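Local coordinates for protein caprin-1 (PDB 4WBE) that binds mRNA and regulates its transport, translation or stability, and is essential for forming cytoplasmic stress granules, at residues Arg14-Thr17 against Val18-Gln22; Leu55-Phe58 against Tyr59-Val62; Ser69-Leu72 against Asn73-Tyr76. All coordinates share one frame; numbering follows the deposited sequence.

Overall arrangement
The three contacts lie in series along the mainly helical HR-1 fragment, within the Caprin-1 dimerization domain. Contact 1 is about two and a half turns of the long helix 2-27. Contact 2 is the end of helix 49-62, and contact 3 is the turn that leads into helix 77-88. The centres of contacts 1 and 2 are about 15 Å apart. They pack through Leu21 CD2 and Phe58 CE2, 4.3 Å apart. Contact 3 is farther out, its centre about 18 Å from contact 2's and 22 Å from contact 1's. Contacts 1 and 3 both touch the second subunit, where Lys16 of one chain reaches Asn73 of the other. No other chain of the assembly touches contact 2.

Contact 1 (Arg14-Thr17 against Val18-Gln22); sequences RLKT and VLELQ
Lys16 and Glu20 pair one helical turn apart on helix 2-27, in the stretch predicted to be coiled coil. The two side chains slant across each other and close a salt bridge above the backbone. Glu20 can be followed outward atom by atom. Its CB lies 3.5 Å from Thr17 O. With chi1 at -68°, CG stands beside Glu20's own backbone N and comes within 3.2 Å of Lys16 O. CD stays over the same carbonyl, at 3.4 Å from Lys16 O. The carboxylate then splits its contacts. OE1 leans over the Lys16-Thr17 backbone, 3.5 Å from Thr17 CA. Glu20 OE2 accepts a hydrogen bond from Lys16 NZ at 2.7 Å, on its syn lone pair. Lys16 starts out extended and then bends at chi3 (80°) and chi4, which curls its ammonium group back to Glu20. On the way its CG also passes 3.3 Å from Glu20 OE2.

Beneath the pair runs ordinary helical bonding. Glu20 N donates to Lys16 O at 3.0 Å, and Leu21 N donates to Thr17 O.

Lys16 NZ has a second acceptor, Asn73 O of the second subunit. Arg14 forms salt bridges with Glu11 of the second subunit and with Glu88 of its own chain. Leu15 packs on Leu15 of the second subunit, while Val18 and Leu21 turn to helix 77-88. The ammonium group is thus bonded both to a carboxylate within its own helix and to a carbonyl across the dimer. Glu20 probably helps to hold the ammonium group in place for that intersubunit bond.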
ATOM      1  N   ARG A  14      -2.840  11.051  -0.636  1.00 16.73           N
ATOM      2  CA  ARG A  14      -2.453  10.155  -1.710  1.00 20.95           C
ATOM      3  C   ARG A  14      -2.227   8.732  -1.184  1.00 20.80           C
ATOM      4  O   ARG A  14      -2.655   7.755  -1.807  1.00 17.01           O
ATOM      5  CB  ARG A  14      -1.188  10.698  -2.385  1.00 24.87           C
ATOM      6  CG  ARG A  14      -0.596   9.772  -3.411  1.00 33.33           C
ATOM      7  CD  ARG A  14       0.179  10.536  -4.477  1.00 39.09           C
ATOM      8  NE  ARG A  14      -0.102  11.971  -4.429  1.00 42.26           N
ATOM      9  CZ  ARG A  14      -0.518  12.690  -5.466  1.00 46.18           C
ATOM     10  NH1 ARG A  14      -0.698  12.114  -6.646  1.00 46.08           N
ATOM     11  NH2 ARG A  14      -0.750  13.988  -5.323  1.00 49.74           N
ATOM     12  N   LEU A  15      -1.562   8.616  -0.036  1.00 14.29           N
ATOM     13  CA  LEU A  15      -1.385   7.318   0.620  1.00 10.77           C
ATOM     14  C   LEU A  15      -2.730   6.699   0.983  1.00  9.31           C
ATOM     15  O   LEU A  15      -2.912   5.491   0.848  1.00 11.17           O
ATOM     16  CB  LEU A  15      -0.538   7.455   1.890  1.00 13.91           C
ATOM     17  CG  LEU A  15       0.941   7.806   1.731  1.00 20.11           C
ATOM     18  CD1 LEU A  15       1.641   7.820   3.080  1.00 22.69           C
ATOM     19  CD2 LEU A  15       1.602   6.803   0.808  1.00 23.42           C
ATOM     20  N   LYS A  16      -3.652   7.524   1.467  1.00 13.31           N
ATOM     21  CA  LYS A  16      -4.990   7.053   1.827  1.00 14.97           C
ATOM     22  C   LYS A  16      -5.675   6.461   0.601  1.00 16.69           C
ATOM     23  O   LYS A  16      -6.300   5.398   0.672  1.00 15.80           O
ATOM     24  CB  LYS A  16      -5.829   8.208   2.409  1.00 12.19           C
ATOM     25  CG  LYS A  16      -7.250   7.806   2.837  1.00 14.17           C
ATOM     26  CD  LYS A  16      -8.021   8.963   3.498  1.00 16.81           C
ATOM     27  CE  LYS A  16      -8.614   9.938   2.490  1.00 20.80           C
ATOM     28  NZ  LYS A  16      -9.808   9.361   1.790  1.00 17.38           N
ATOM     29  N   THR A  17      -5.549   7.159  -0.522  1.00 15.31           N
ATOM     30  CA  THR A  17      -6.124   6.698  -1.776  1.00 14.65           C
ATOM     31  C   THR A  17      -5.495   5.389  -2.221  1.00 13.30           C
ATOM     32  O   THR A  17      -6.199   4.491  -2.696  1.00 10.91           O
ATOM     33  CB  THR A  17      -5.986   7.771  -2.877  1.00 14.40           C
ATOM     34  OG1 THR A  17      -6.601   8.982  -2.427  1.00 14.95           O
ATOM     35  CG2 THR A  17      -6.657   7.322  -4.166  1.00 13.99           C
ATOM     36  N   VAL A  18      -4.176   5.269  -2.056  1.00 12.99           N
ATOM     37  CA  VAL A  18      -3.494   4.021  -2.372  1.00 11.44           C
ATOM     38  C   VAL A  18      -4.053   2.864  -1.540  1.00 12.28           C
ATOM     39  O   VAL A  18      -4.316   1.787  -2.064  1.00 11.23           O
ATOM     40  CB  VAL A  18      -1.962   4.108  -2.128  1.00 15.96           C
ATOM     41  CG1 VAL A  18      -1.333   2.737  -2.285  1.00 15.43           C
ATOM     42  CG2 VAL A  18      -1.305   5.084  -3.095  1.00 18.43           C
ATOM     43  N   LEU A  19      -4.215   3.089  -0.239  1.00 11.81           N
ATOM     44  CA  LEU A  19      -4.745   2.060   0.661  1.00 16.70           C
ATOM     45  C   LEU A  19      -6.162   1.629   0.267  1.00 15.32           C
ATOM     46  O   LEU A  19      -6.480   0.440   0.249  1.00 14.75           O
ATOM     47  CB  LEU A  19      -4.751   2.585   2.102  1.00 15.34           C
ATOM     48  CG  LEU A  19      -3.611   2.270   3.086  1.00 19.63           C
ATOM     49  CD1 LEU A  19      -2.430   1.510   2.481  1.00 17.85           C
ATOM     50  CD2 LEU A  19      -3.156   3.524   3.835  1.00 17.45           C
ATOM     51  N   GLU A  20      -7.009   2.608  -0.031  1.00 12.81           N
ATOM     52  CA  GLU A  20      -8.362   2.356  -0.534  1.00 11.60           C
ATOM     53  C   GLU A  20      -8.332   1.515  -1.804  1.00 13.10           C
ATOM     54  O   GLU A  20      -9.069   0.534  -1.938  1.00 12.77           O
ATOM     55  CB  GLU A  20      -9.063   3.689  -0.809  1.00 12.74           C
ATOM     56  CG  GLU A  20      -9.378   4.503   0.434  1.00 17.08           C
ATOM     57  CD  GLU A  20      -9.588   5.977   0.124  1.00 18.50           C
ATOM     58  OE1 GLU A  20      -9.519   6.369  -1.061  1.00 17.44           O
ATOM     59  OE2 GLU A  20      -9.861   6.745   1.063  1.00 18.08           O
ATOM     60  N   LEU A  21      -7.478   1.918  -2.738  1.00 13.29           N
ATOM     61  CA  LEU A  21      -7.333   1.203  -3.997  1.00 13.82           C
ATOM     62  C   LEU A  21      -6.899  -0.249  -3.791  1.00 12.57           C
ATOM     63  O   LEU A  21      -7.430  -1.160  -4.428  1.00 14.16           O
ATOM     64  CB  LEU A  21      -6.320   1.921  -4.887  1.00 15.58           C
ATOM     65  CG  LEU A  21      -5.994   1.165  -6.176  1.00 14.71           C
ATOM     66  CD1 LEU A  21      -7.234   1.057  -7.052  1.00 16.53           C
ATOM     67  CD2 LEU A  21      -4.873   1.877  -6.917  1.00 14.80           C
ATOM     68  N   GLN A  22      -5.933  -0.459  -2.903  1.00 11.37           N
ATOM     69  CA  GLN A  22      -5.450  -1.803  -2.610  1.00 13.12           C
ATOM     70  C   GLN A  22      -6.565  -2.658  -2.032  1.00 10.48           C
ATOM     71  O   GLN A  22      -6.709  -3.832  -2.378  1.00 13.66           O
ATOM     72  CB  GLN A  22      -4.268  -1.740  -1.639  1.00 12.08           C
ATOM     73  CG  GLN A  22      -3.003  -1.173  -2.273  1.00  9.42           C
ATOM     74  CD  GLN A  22      -1.882  -1.001  -1.281  1.00 17.07           C
ATOM     75  OE1 GLN A  22      -2.111  -0.651  -0.124  1.00 14.36           O
ATOM     76  NE2 GLN A  22      -0.659  -1.289  -1.715  1.00 10.51           N
TER

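Contact 2 (Leu55-Phe58 against Tyr59-Val62); sequences LDEF and YKLV
Leu55 O accepts Tyr59 N at 2.8 Å and Phe58 O accepts Val62 N at 3.1 Å, in the last turns of helix 49-62. Between them, Lys60 N to Asp56 O is longer, and Leu61 N to Glu57 O is weak.

On the buried side Phe58 meets Val62. With chi1 at -171°, Phe58 CG points away from the backbone N, and the ring leans outward toward the C-terminal end. Val62 CG1 sits over one face of that ring, near its outer end, 3.6 Å from CZ. Val62 CG2 lies closer to the backbone, 3.4 Å from Phe58 O, and still touches CE2. The same pair lies against helix 77-88, through Leu86 and Leu83, and Phe58 touches Tyr99 and Leu102 of helix 99-111.

The outer side is charged. Glu57 and Lys60 run side by side. Glu57 folds at chi2 (-59°), and its carboxylate faces Lys60 NZ. The firmer bond goes to OE2 at 3.1 Å, on the syn side but 21° out of the carboxylate plane. OE1 receives a weak one. Both residues are exposed, so water probably screens this salt bridge, whereas Phe58 and Val62 help to seat the helix in the apolar core.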
ATOM      1  N   LEU A  55      -8.806  -3.565 -14.749  1.00 21.68           N
ATOM      2  CA  LEU A  55      -8.400  -3.515 -13.349  1.00 22.33           C
ATOM      3  C   LEU A  55      -7.609  -4.761 -12.943  1.00 21.92           C
ATOM      4  O   LEU A  55      -6.697  -4.685 -12.119  1.00 18.27           O
ATOM      5  CB  LEU A  55      -9.623  -3.326 -12.445  1.00 21.80           C
ATOM      6  CG  LEU A  55     -10.368  -1.997 -12.616  1.00 21.06           C
ATOM      7  CD1 LEU A  55     -11.522  -1.879 -11.631  1.00 22.09           C
ATOM      8  CD2 LEU A  55      -9.410  -0.817 -12.472  1.00 19.30           C
ATOM      9  N   ASP A  56      -7.976  -5.912 -13.501  1.00 26.97           N
ATOM     10  CA  ASP A  56      -7.227  -7.138 -13.245  1.00 25.04           C
ATOM     11  C   ASP A  56      -5.788  -7.022 -13.737  1.00 24.89           C
ATOM     12  O   ASP A  56      -4.849  -7.394 -13.031  1.00 27.59           O
ATOM     13  CB  ASP A  56      -7.900  -8.346 -13.899  1.00 27.66           C
ATOM     14  CG  ASP A  56      -9.224  -8.716 -13.246  1.00 33.57           C
ATOM     15  OD1 ASP A  56      -9.396  -8.447 -12.037  1.00 30.84           O
ATOM     16  OD2 ASP A  56     -10.072  -9.325 -13.936  1.00 35.11           O
ATOM     17  N   GLU A  57      -5.622  -6.504 -14.951  1.00 21.61           N
ATOM     18  CA  GLU A  57      -4.291  -6.283 -15.509  1.00 25.10           C
ATOM     19  C   GLU A  57      -3.491  -5.284 -14.683  1.00 23.43           C
ATOM     20  O   GLU A  57      -2.306  -5.492 -14.439  1.00 23.90           O
ATOM     21  CB  GLU A  57      -4.369  -5.851 -16.975  1.00 27.62           C
ATOM     22  CG  GLU A  57      -4.855  -6.957 -17.892  1.00 36.97           C
ATOM     23  CD  GLU A  57      -3.940  -8.169 -17.818  1.00 42.70           C
ATOM     24  OE1 GLU A  57      -2.713  -7.991 -17.964  1.00 43.39           O
ATOM     25  OE2 GLU A  57      -4.439  -9.294 -17.603  1.00 44.55           O
ATOM     26  N   PHE A  58      -4.139  -4.200 -14.264  1.00 27.07           N
ATOM     27  CA  PHE A  58      -3.473  -3.199 -13.441  1.00 21.69           C
ATOM     28  C   PHE A  58      -3.067  -3.794 -12.099  1.00 22.21           C
ATOM     29  O   PHE A  58      -1.990  -3.479 -11.571  1.00 20.79           O
ATOM     30  CB  PHE A  58      -4.367  -1.979 -13.218  1.00 20.89           C
ATOM     31  CG  PHE A  58      -3.655  -0.823 -12.563  1.00 17.27           C
ATOM     32  CD1 PHE A  58      -2.780  -0.028 -13.290  1.00 19.75           C
ATOM     33  CD2 PHE A  58      -3.854  -0.542 -11.218  1.00 17.90           C
ATOM     34  CE1 PHE A  58      -2.117   1.038 -12.692  1.00 18.42           C
ATOM     35  CE2 PHE A  58      -3.196   0.524 -10.609  1.00 16.14           C
ATOM     36  CZ  PHE A  58      -2.328   1.312 -11.345  1.00 17.38           C
ATOM     37  N   TYR A  59      -3.935  -4.650 -11.558  1.00 23.40           N
ATOM     38  CA  TYR A  59      -3.673  -5.326 -10.294  1.00 20.72           C
ATOM     39  C   TYR A  59      -2.337  -6.062 -10.320  1.00 22.53           C
ATOM     40  O   TYR A  59      -1.566  -5.994  -9.366  1.00 19.59           O
ATOM     41  CB  TYR A  59      -4.778  -6.349 -10.021  1.00 22.73           C
ATOM     42  CG  TYR A  59      -4.563  -7.161  -8.760  1.00 26.58           C
ATOM     43  CD1 TYR A  59      -4.428  -6.550  -7.521  1.00 21.83           C
ATOM     44  CD2 TYR A  59      -4.422  -8.546  -8.830  1.00 30.54           C
ATOM     45  CE1 TYR A  59      -4.216  -7.303  -6.369  1.00 23.19           C
ATOM     46  CE2 TYR A  59      -4.199  -9.307  -7.694  1.00 29.70           C
ATOM     47  CZ  TYR A  59      -4.095  -8.680  -6.466  1.00 29.32           C
ATOM     48  OH  TYR A  59      -3.874  -9.437  -5.337  1.00 29.74           O
ATOM     49  N   LYS A  60      -2.070  -6.756 -11.423  1.00 17.81           N
ATOM     50  CA  LYS A  60      -0.820  -7.488 -11.602  1.00 24.27           C
ATOM     51  C   LYS A  60       0.396  -6.554 -11.565  1.00 23.83           C
ATOM     52  O   LYS A  60       1.457  -6.922 -11.069  1.00 20.36           O
ATOM     53  CB  LYS A  60      -0.854  -8.288 -12.915  1.00 25.75           C
ATOM     54  CG  LYS A  60      -2.024  -9.254 -13.003  1.00 30.62           C
ATOM     55  CD  LYS A  60      -1.797 -10.344 -14.057  1.00 32.67           C
ATOM     56  CE  LYS A  60      -1.738  -9.767 -15.457  1.00 33.56           C
ATOM     57  NZ  LYS A  60      -1.918 -10.807 -16.507  1.00 36.64           N
ATOM     58  N   LEU A  61       0.229  -5.349 -12.101  1.00 20.96           N
ATOM     59  CA  LEU A  61       1.319  -4.378 -12.177  1.00 20.94           C
ATOM     60  C   LEU A  61       1.674  -3.753 -10.836  1.00 20.77           C
ATOM     61  O   LEU A  61       2.838  -3.453 -10.574  1.00 19.86           O
ATOM     62  CB  LEU A  61       0.961  -3.273 -13.166  1.00 20.81           C
ATOM     63  CG  LEU A  61       0.716  -3.759 -14.597  1.00 23.75           C
ATOM     64  CD1 LEU A  61       0.411  -2.578 -15.491  1.00 27.19           C
ATOM     65  CD2 LEU A  61       1.931  -4.540 -15.109  1.00 24.81           C
ATOM     66  N   VAL A  62       0.677  -3.540  -9.988  1.00 20.72           N
ATOM     67  CA  VAL A  62       0.929  -2.859  -8.729  1.00 14.96           C
ATOM     68  C   VAL A  62       1.050  -3.810  -7.547  1.00 17.04           C
ATOM     69  O   VAL A  62       1.510  -3.413  -6.475  1.00 17.29           O
ATOM     70  CB  VAL A  62      -0.099  -1.741  -8.452  1.00 15.23           C
ATOM     71  CG1 VAL A  62      -0.011  -0.690  -9.535  1.00 15.17           C
ATOM     72  CG2 VAL A  62      -1.510  -2.309  -8.373  1.00 15.79           C
TER

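Contact 3 (Ser69-Leu72 against Asn73-Tyr76); sequences SLRL and NEQY
A type I turn spans Arg71 to Glu74, where the chain passes from an irregular stretch into the short, weakly bonded helix 72-75. Glu74 N donates to Arg71 O at 3.1 Å, from well above the carbonyl plane. The glutamate side chain returns the bond. It is extended beyond CG, and OE1 accepts Arg71 N at 3.0 Å on its anti lone pair, fairly straight (160°). A water ties the same OE1 to Ser69 O. OE1 is therefore gripped twice, pinning Leu70 and Arg71 to the turn.

This turn leads directly to helix 77-88, with Tyr76 at its N-cap position. A second water bridges the turn and the start of this helix, donating to Leu72 O at 2.6 Å and accepting from Tyr76 N.

Asn73 has its amide swung back by a chi1 of 76°. ND2 stands 3.6 Å above the centre of one face of the Arg71 guanidinium, and the two planes are nearly perpendicular (89°). Arg71 NE forms a salt bridge with Asp116 of the second subunit, whose carboxylate also accepts Leu72 N. Leu70 CD1 makes a loose van der Waals contact with Gln75 NE2 (4.1 Å), while Gln75 OE1 accepts Asp67 N and Arg66 NH1.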
ATOM      1  N   SER A  69      14.771 -12.929  -9.106  1.00 19.34           N
ATOM      2  CA  SER A  69      15.869 -12.205  -9.739  1.00 21.99           C
ATOM      3  C   SER A  69      15.946 -10.755  -9.253  1.00 22.24           C
ATOM      4  O   SER A  69      16.881 -10.030  -9.595  1.00 25.63           O
ATOM      5  CB  SER A  69      15.714 -12.225 -11.260  1.00 24.48           C
ATOM      6  OG  SER A  69      14.619 -11.424 -11.653  1.00 25.04           O
ATOM      7  N   LEU A  70      14.974 -10.337  -8.447  1.00 20.76           N
ATOM      8  CA  LEU A  70      14.941  -8.967  -7.936  1.00 21.73           C
ATOM      9  C   LEU A  70      15.141  -8.899  -6.427  1.00 20.52           C
ATOM     10  O   LEU A  70      14.561  -9.681  -5.674  1.00 20.35           O
ATOM     11  CB  LEU A  70      13.616  -8.276  -8.289  1.00 19.51           C
ATOM     12  CG  LEU A  70      13.283  -8.011  -9.757  1.00 24.18           C
ATOM     13  CD1 LEU A  70      11.943  -7.280  -9.887  1.00 21.48           C
ATOM     14  CD2 LEU A  70      14.404  -7.217 -10.424  1.00 25.36           C
ATOM     15  N   ARG A  71      15.972  -7.960  -5.992  1.00 21.35           N
ATOM     16  CA  ARG A  71      16.100  -7.668  -4.570  1.00 23.60           C
ATOM     17  C   ARG A  71      14.831  -6.971  -4.075  1.00 21.45           C
ATOM     18  O   ARG A  71      14.041  -6.470  -4.882  1.00 16.26           O
ATOM     19  CB  ARG A  71      17.330  -6.793  -4.316  1.00 24.48           C
ATOM     20  CG  ARG A  71      18.655  -7.478  -4.643  1.00 26.55           C
ATOM     21  CD  ARG A  71      19.834  -6.581  -4.296  1.00 31.59           C
ATOM     22  NE  ARG A  71      19.881  -6.326  -2.860  1.00 35.47           N
ATOM     23  CZ  ARG A  71      20.685  -5.443  -2.275  1.00 38.49           C
ATOM     24  NH1 ARG A  71      21.516  -4.706  -3.003  1.00 40.56           N
ATOM     25  NH2 ARG A  71      20.652  -5.294  -0.957  1.00 37.46           N
ATOM     26  N   LEU A  72      14.626  -6.946  -2.761  1.00 21.19           N
ATOM     27  CA  LEU A  72      13.440  -6.303  -2.191  1.00 20.80           C
ATOM     28  C   LEU A  72      13.337  -4.828  -2.588  1.00 15.71           C
ATOM     29  O   LEU A  72      12.246  -4.334  -2.912  1.00 17.25           O
ATOM     30  CB  LEU A  72      13.442  -6.411  -0.660  1.00 22.06           C
ATOM     31  CG  LEU A  72      12.272  -5.723   0.063  1.00 23.66           C
ATOM     32  CD1 LEU A  72      10.935  -6.373  -0.294  1.00 20.67           C
ATOM     33  CD2 LEU A  72      12.477  -5.666   1.586  1.00 24.11           C
ATOM     34  N   ASN A  73      14.466  -4.129  -2.583  1.00 19.42           N
ATOM     35  CA  ASN A  73      14.464  -2.691  -2.878  1.00 19.20           C
ATOM     36  C   ASN A  73      14.179  -2.393  -4.351  1.00 20.28           C
ATOM     37  O   ASN A  73      13.972  -1.236  -4.729  1.00 21.64           O
ATOM     38  CB  ASN A  73      15.808  -2.063  -2.480  1.00 22.33           C
ATOM     39  CG  ASN A  73      16.920  -2.384  -3.457  1.00 24.28           C
ATOM     40  OD1 ASN A  73      17.014  -1.776  -4.527  1.00 28.23           O
ATOM     41  ND2 ASN A  73      17.749  -3.358  -3.116  1.00 25.10           N
ATOM     42  N   GLU A  74      14.162  -3.435  -5.178  1.00 16.37           N
ATOM     43  CA  GLU A  74      13.869  -3.291  -6.600  1.00 15.29           C
ATOM     44  C   GLU A  74      12.478  -3.767  -6.989  1.00 18.11           C
ATOM     45  O   GLU A  74      11.921  -3.320  -7.998  1.00 16.91           O
ATOM     46  CB  GLU A  74      14.870  -4.124  -7.401  1.00 21.27           C
ATOM     47  CG  GLU A  74      16.313  -3.701  -7.281  1.00 24.66           C
ATOM     48  CD  GLU A  74      17.248  -4.650  -8.016  1.00 25.85           C
ATOM     49  OE1 GLU A  74      17.236  -5.868  -7.725  1.00 22.34           O
ATOM     50  OE2 GLU A  74      17.951  -4.181  -8.927  1.00 28.57           O
ATOM     51  N   GLN A  75      11.939  -4.692  -6.203  1.00 17.03           N
ATOM     52  CA  GLN A  75      10.686  -5.374  -6.531  1.00 18.82           C
ATOM     53  C   GLN A  75       9.525  -4.440  -6.844  1.00 14.66           C
ATOM     54  O   GLN A  75       8.686  -4.739  -7.692  1.00 15.42           O
ATOM     55  CB  GLN A  75      10.300  -6.333  -5.403  1.00 16.88           C
ATOM     56  CG  GLN A  75       8.992  -7.092  -5.627  1.00 20.40           C
ATOM     57  CD  GLN A  75       9.068  -8.024  -6.826  1.00 23.26           C
ATOM     58  OE1 GLN A  75       9.707  -9.077  -6.772  1.00 22.26           O
ATOM     59  NE2 GLN A  75       8.391  -7.651  -7.911  1.00 15.46           N
ATOM     60  N   TYR A  76       9.471  -3.309  -6.156  1.00 16.55           N
ATOM     61  CA  TYR A  76       8.311  -2.432  -6.269  1.00 15.22           C
ATOM     62  C   TYR A  76       8.585  -1.095  -6.937  1.00 15.82           C
ATOM     63  O   TYR A  76       7.769  -0.174  -6.838  1.00 15.70           O
ATOM     64  CB  TYR A  76       7.688  -2.232  -4.892  1.00 14.61           C
ATOM     65  CG  TYR A  76       7.114  -3.507  -4.331  1.00 20.14           C
ATOM     66  CD1 TYR A  76       5.888  -3.978  -4.773  1.00 20.18           C
ATOM     67  CD2 TYR A  76       7.787  -4.233  -3.357  1.00 16.94           C
ATOM     68  CE1 TYR A  76       5.350  -5.135  -4.268  1.00 22.57           C
ATOM     69  CE2 TYR A  76       7.254  -5.398  -2.844  1.00 17.02           C
ATOM     70  CZ  TYR A  76       6.036  -5.842  -3.307  1.00 20.49           C
ATOM     71  OH  TYR A  76       5.479  -6.992  -2.816  1.00 23.25           O
TER
HETATM   72  O   HOH W   1      18.546  -8.012  -9.065  1.00 27.26           O
HETATM   73  O   HOH W   2      11.087  -2.341  -4.007  1.00 11.52           O